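Local coordinates for protein listeriolysin O (Listeria monocytogenes, PDB 4CDB) that binds cholesterol-containing host membranes, changes shape drastically and inserts as an oligomeric pore that lyses the target cell, at residues P50-V62 / D398-V410. Residues are numbered along the deposited sequence; the frame is centred on the assembly and turned at random.
With NA (sodium ion), chain I.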
loop_
_atom_site.group_PDB
_atom_site.type_symbol
_atom_site.label_atom_id
_atom_site.label_comp_id
_atom_site.label_asym_id
_atom_site.label_seq_id
_atom_site.Cartn_x
_atom_site.Cartn_y
_atom_site.Cartn_z
ATOM N N PRO A 50 17.011 2.633 -18.151
ATOM C CA PRO A 50 18.002 3.592 -17.656
ATOM C C PRO A 50 17.371 4.888 -17.153
ATOM O O PRO A 50 16.255 5.233 -17.543
ATOM C CB PRO A 50 18.868 3.868 -18.890
ATOM C CG PRO A 50 17.988 3.546 -20.054
ATOM C CD PRO A 50 17.137 2.400 -19.600
ATOM N N ARG A 51 18.083 5.586 -16.273
ATOM C CA ARG A 51 17.650 6.894 -15.797
ATOM C C ARG A 51 17.545 7.856 -16.974
ATOM O O ARG A 51 18.401 7.859 -17.858
ATOM C CB ARG A 51 18.643 7.436 -14.763
ATOM C CG ARG A 51 18.433 8.895 -14.382
ATOM C CD ARG A 51 19.426 9.344 -13.313
ATOM N NE ARG A 51 20.810 9.087 -13.703
ATOM C CZ ARG A 51 21.865 9.362 -12.941
ATOM N NH1 ARG A 51 21.699 9.907 -11.745
ATOM N NH2 ARG A 51 23.089 9.092 -13.378
ATOM N N LYS A 52 16.486 8.660 -17.002
ATOM C CA LYS A 52 16.336 9.646 -18.064
ATOM C C LYS A 52 15.884 11.005 -17.540
ATOM O O LYS A 52 15.159 11.097 -16.546
ATOM C CB LYS A 52 15.383 9.148 -19.155
ATOM C CG LYS A 52 13.907 9.233 -18.801
ATOM C CD LYS A 52 13.044 8.963 -20.027
ATOM C CE LYS A 52 11.576 9.254 -19.749
ATOM N NZ LYS A 52 10.718 9.072 -20.957
ATOM N N GLY A 53 16.330 12.056 -18.217
ATOM C CA GLY A 53 15.937 13.409 -17.875
ATOM C C GLY A 53 15.401 14.135 -19.091
ATOM O O GLY A 53 15.941 14.003 -20.191
ATOM N N TYR A 54 14.334 14.902 -18.898
ATOM C CA TYR A 54 13.725 15.645 -19.995
ATOM C C TYR A 54 13.050 16.920 -19.504
ATOM O O TYR A 54 12.793 17.080 -18.312
ATOM C CB TYR A 54 12.718 14.769 -20.743
ATOM C CG TYR A 54 11.571 14.277 -19.889
ATOM C CD1 TYR A 54 11.688 13.114 -19.141
ATOM C CD2 TYR A 54 10.369 14.971 -19.839
ATOM C CE1 TYR A 54 10.642 12.659 -18.362
ATOM C CE2 TYR A 54 9.318 14.523 -19.064
ATOM C CZ TYR A 54 9.460 13.366 -18.328
ATOM O OH TYR A 54 8.416 12.914 -17.554
ATOM N N LYS A 55 12.759 17.823 -20.436
ATOM C CA LYS A 55 12.145 19.101 -20.096
ATOM C C LYS A 55 10.659 19.099 -20.432
ATOM O O LYS A 55 10.255 18.629 -21.495
ATOM C CB LYS A 55 12.844 20.239 -20.840
ATOM C CG LYS A 55 12.471 21.627 -20.349
ATOM C CD LYS A 55 13.239 22.702 -21.102
ATOM C CE LYS A 55 13.794 23.751 -20.152
ATOM N NZ LYS A 55 12.736 24.316 -19.270
ATOM N N ASP A 56 9.846 19.627 -19.521
ATOM C CA ASP A 56 8.408 19.715 -19.743
ATOM C C ASP A 56 7.837 20.965 -19.079
ATOM O O ASP A 56 7.643 20.999 -17.863
ATOM C CB ASP A 56 7.705 18.461 -19.217
ATOM C CG ASP A 56 6.231 18.419 -19.579
ATOM O OD1 ASP A 56 5.908 17.996 -20.709
ATOM O OD2 ASP A 56 5.396 18.801 -18.733
ATOM N N GLY A 57 7.576 21.987 -19.886
ATOM C CA GLY A 57 7.062 23.248 -19.383
ATOM C C GLY A 57 8.125 24.066 -18.676
ATOM O O GLY A 57 9.223 24.262 -19.197
ATOM N N ASN A 58 7.795 24.545 -17.480
ATOM C CA ASN A 58 8.730 25.329 -16.686
ATOM C C ASN A 58 9.578 24.456 -15.769
ATOM O O ASN A 58 10.173 24.949 -14.808
ATOM C CB ASN A 58 7.983 26.379 -15.860
ATOM C CG ASN A 58 6.907 25.771 -14.971
ATOM O OD1 ASN A 58 6.740 24.551 -14.912
ATOM N ND2 ASN A 58 6.174 26.626 -14.268
ATOM N N GLU A 59 9.628 23.160 -16.066
ATOM C CA GLU A 59 10.339 22.208 -15.217
ATOM C C GLU A 59 11.243 21.259 -15.999
ATOM O O GLU A 59 11.100 21.097 -17.213
ATOM C CB GLU A 59 9.346 21.392 -14.385
ATOM C CG GLU A 59 8.631 22.177 -13.300
ATOM C CD GLU A 59 7.707 21.306 -12.469
ATOM O OE1 GLU A 59 7.218 20.281 -12.991
ATOM O OE2 GLU A 59 7.472 21.645 -11.291
ATOM N N TYR A 60 12.176 20.636 -15.283
ATOM C CA TYR A 60 12.991 19.559 -15.832
ATOM C C TYR A 60 12.755 18.313 -14.992
ATOM O O TYR A 60 12.902 18.347 -13.766
ATOM C CB TYR A 60 14.473 19.929 -15.810
ATOM C CG TYR A 60 15.348 18.962 -16.577
ATOM C CD1 TYR A 60 15.522 19.095 -17.947
ATOM C CD2 TYR A 60 15.998 17.916 -15.931
ATOM C CE1 TYR A 60 16.318 18.216 -18.656
ATOM C CE2 TYR A 60 16.798 17.033 -16.632
ATOM C CZ TYR A 60 16.954 17.188 -17.994
ATOM O OH TYR A 60 17.749 16.311 -18.699
ATOM N N ILE A 61 12.385 17.216 -15.648
ATOM C CA ILE A 61 12.001 15.999 -14.940
ATOM C C ILE A 61 13.059 14.902 -15.046
ATOM O O ILE A 61 13.472 14.524 -16.145
ATOM C CB ILE A 61 10.657 15.441 -15.458
ATOM C CG1 ILE A 61 9.577 16.524 -15.429
ATOM C CG2 ILE A 61 10.229 14.233 -14.633
ATOM C CD1 ILE A 61 9.247 17.026 -14.039
ATOM N N VAL A 62 13.489 14.393 -13.894
ATOM C CA VAL A 62 14.406 13.262 -13.852
ATOM C C VAL A 62 13.670 12.012 -13.361
ATOM O O VAL A 62 13.087 12.012 -12.277
ATOM C CB VAL A 62 15.619 13.549 -12.936
ATOM C CG1 VAL A 62 16.534 12.342 -12.888
ATOM C CG2 VAL A 62 16.385 14.780 -13.421
ATOM N N ASP A 398 26.344 25.183 -15.114
ATOM C CA ASP A 398 26.371 23.851 -15.707
ATOM C C ASP A 398 24.956 23.337 -15.937
ATOM O O ASP A 398 24.064 23.578 -15.124
ATOM C CB ASP A 398 27.127 22.872 -14.806
ATOM C CG ASP A 398 28.622 23.120 -14.794
ATOM O OD1 ASP A 398 29.183 23.426 -15.866
ATOM O OD2 ASP A 398 29.234 23.012 -13.710
ATOM N N GLU A 399 24.754 22.637 -17.049
ATOM C CA GLU A 399 23.482 21.975 -17.322
ATOM C C GLU A 399 23.688 20.464 -17.399
ATOM O O GLU A 399 24.479 19.976 -18.205
ATOM C CB GLU A 399 22.856 22.507 -18.613
ATOM C CG GLU A 399 22.451 23.971 -18.540
ATOM C CD GLU A 399 21.771 24.455 -19.805
ATOM O OE1 GLU A 399 21.446 23.612 -20.665
ATOM O OE2 GLU A 399 21.565 25.680 -19.939
ATOM N N VAL A 400 22.976 19.729 -16.550
ATOM C CA VAL A 400 23.174 18.289 -16.446
ATOM C C VAL A 400 22.106 17.495 -17.193
ATOM O O VAL A 400 20.916 17.606 -16.896
ATOM C CB VAL A 400 23.211 17.839 -14.974
ATOM C CG1 VAL A 400 23.228 16.321 -14.879
ATOM C CG2 VAL A 400 24.421 18.435 -14.274
ATOM N N ASN A 401 22.544 16.700 -18.164
ATOM C CA ASN A 401 21.653 15.808 -18.897
ATOM C C ASN A 401 22.096 14.352 -18.782
ATOM O O ASN A 401 23.038 14.042 -18.051
ATOM C CB ASN A 401 21.554 16.224 -20.366
ATOM C CG ASN A 401 20.891 17.574 -20.543
ATOM O OD1 ASN A 401 19.670 17.667 -20.670
ATOM N ND2 ASN A 401 21.694 18.631 -20.545
ATOM N N TYR A 402 21.419 13.464 -19.502
ATOM C CA TYR A 402 21.695 12.036 -19.387
ATOM C C TYR A 402 21.792 11.355 -20.748
ATOM O O TYR A 402 20.931 11.540 -21.607
ATOM C CB TYR A 402 20.624 11.354 -18.528
ATOM C CG TYR A 402 20.437 12.002 -17.175
ATOM C CD1 TYR A 402 21.221 11.632 -16.089
ATOM C CD2 TYR A 402 19.482 12.994 -16.984
ATOM C CE1 TYR A 402 21.056 12.230 -14.850
ATOM C CE2 TYR A 402 19.311 13.596 -15.750
ATOM C CZ TYR A 402 20.101 13.210 -14.687
ATOM O OH TYR A 402 19.931 13.808 -13.458
ATOM N N ASP A 403 22.849 10.568 -20.938
ATOM C CA ASP A 403 23.001 9.772 -22.150
ATOM C C ASP A 403 21.957 8.645 -22.181
ATOM O O ASP A 403 21.316 8.372 -21.164
ATOM C CB ASP A 403 24.439 9.236 -22.272
ATOM C CG ASP A 403 24.837 8.319 -21.124
ATOM O OD1 ASP A 403 23.970 7.952 -20.304
ATOM O OD2 ASP A 403 26.028 7.952 -21.050
ATOM N N PRO A 404 21.766 8.000 -23.348
ATOM C CA PRO A 404 20.780 6.915 -23.450
ATOM C C PRO A 404 20.917 5.799 -22.412
ATOM O O PRO A 404 19.945 5.083 -22.184
ATOM C CB PRO A 404 21.039 6.353 -24.848
ATOM C CG PRO A 404 21.477 7.544 -25.634
ATOM C CD PRO A 404 22.274 8.397 -24.677
ATOM N N GLU A 405 22.088 5.649 -21.801
ATOM C CA GLU A 405 22.289 4.590 -20.812
ATOM C C GLU A 405 22.182 5.089 -19.371
ATOM O O GLU A 405 22.504 4.363 -18.431
ATOM C CB GLU A 405 23.621 3.871 -21.037
ATOM C CG GLU A 405 24.807 4.799 -21.227
ATOM C CD GLU A 405 25.407 4.700 -22.617
ATOM O OE1 GLU A 405 25.316 3.617 -23.234
ATOM O OE2 GLU A 405 25.979 5.704 -23.089
ATOM N N GLY A 406 21.728 6.326 -19.203
ATOM C CA GLY A 406 21.431 6.850 -17.882
ATOM C C GLY A 406 22.529 7.659 -17.218
ATOM O O GLY A 406 22.307 8.257 -16.166
ATOM N N ASN A 407 23.713 7.683 -17.820
ATOM C CA ASN A 407 24.844 8.396 -17.234
ATOM C C ASN A 407 24.740 9.904 -17.426
ATOM O O ASN A 407 24.179 10.371 -18.415
ATOM C CB ASN A 407 26.162 7.877 -17.806
ATOM C CG ASN A 407 26.400 6.418 -17.479
ATOM O OD1 ASN A 407 25.957 5.923 -16.442
ATOM N ND2 ASN A 407 27.106 5.720 -18.360
ATOM N N GLU A 408 25.289 10.660 -16.480
ATOM C CA GLU A 408 25.221 12.119 -16.523
ATOM C C GLU A 408 26.111 12.737 -17.598
ATOM O O GLU A 408 27.227 12.278 -17.841
ATOM C CB GLU A 408 25.584 12.720 -15.163
ATOM C CG GLU A 408 24.474 12.659 -14.129
ATOM C CD GLU A 408 24.682 13.651 -13.001
ATOM O OE1 GLU A 408 25.771 14.260 -12.939
ATOM O OE2 GLU A 408 23.757 13.827 -12.181
ATOM N N ILE A 409 25.600 13.785 -18.235
ATOM C CA ILE A 409 26.391 14.596 -19.147
ATOM C C ILE A 409 26.354 16.033 -18.650
ATOM O O ILE A 409 25.291 16.652 -18.609
ATOM C CB ILE A 409 25.832 14.570 -20.582
ATOM C CG1 ILE A 409 24.924 13.358 -20.798
ATOM C CG2 ILE A 409 26.966 14.602 -21.599
ATOM C CD1 ILE A 409 24.243 13.350 -22.153
ATOM N N VAL A 410 27.512 16.565 -18.269
ATOM C CA VAL A 410 27.579 17.923 -17.741
ATOM C C VAL A 410 28.140 18.902 -18.772
ATOM O O VAL A 410 29.314 18.830 -19.134
ATOM C CB VAL A 410 28.433 17.987 -16.463
ATOM C CG1 VAL A 410 28.235 19.319 -15.762
ATOM C CG2 VAL A 410 28.066 16.845 -15.533
HETATM NA NA NA I . 21.398 14.216 -11.389
HETATM O O HOH W 1 23.636 11.678 -10.841
HETATM O O HOH W 2 17.619 11.379 -20.616
HETATM O O HOH W 3 18.633 13.876 -20.463
#
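Arg-51 sends two hydrogen bonds, from NE and from NH2, to one acceptor, Gly-406 O, each 3.0 Å long, and this oxygen sits in the guanidinium plane. Tyr-402 CE1 lies over one face of the guanidinium, off-centre and 3.4 Å from Arg-51 NE, while Arg-51 CG lies over the ring; the two planes are 39° apart. Arginine suits this place because one planar group serves both a carbonyl at its edge and an aromatic on its face; the bend at chi3 (54°) turns it there. Gly-406 has no CB to crowd Arg-51 N and Pro-50 CB, and its CA comes 3.2 Å from Arg-51 O in a CH···O contact; its positive phi (96°) separately suits glycine. Val-62 CG2 packs 3.9 Å from Tyr-402 CE2, and a CB on Gly-53 would run into Tyr-402 CD2.

Tyrosine adds a hydroxyl that binds a sodium ion with Glu-408 OE2, a carboxylate oxygen also bridged by water to Arg-51 NH1. Another water links Gly-53 O to Tyr-402 N. The type I turn Asp-403 to Gly-406 joins strands 391-402 and 408-414, the latter an outer strand of the C-terminal beta sandwich, and meets the hairpin whose strand 59-74 pairs antiparallel with strand 362-385.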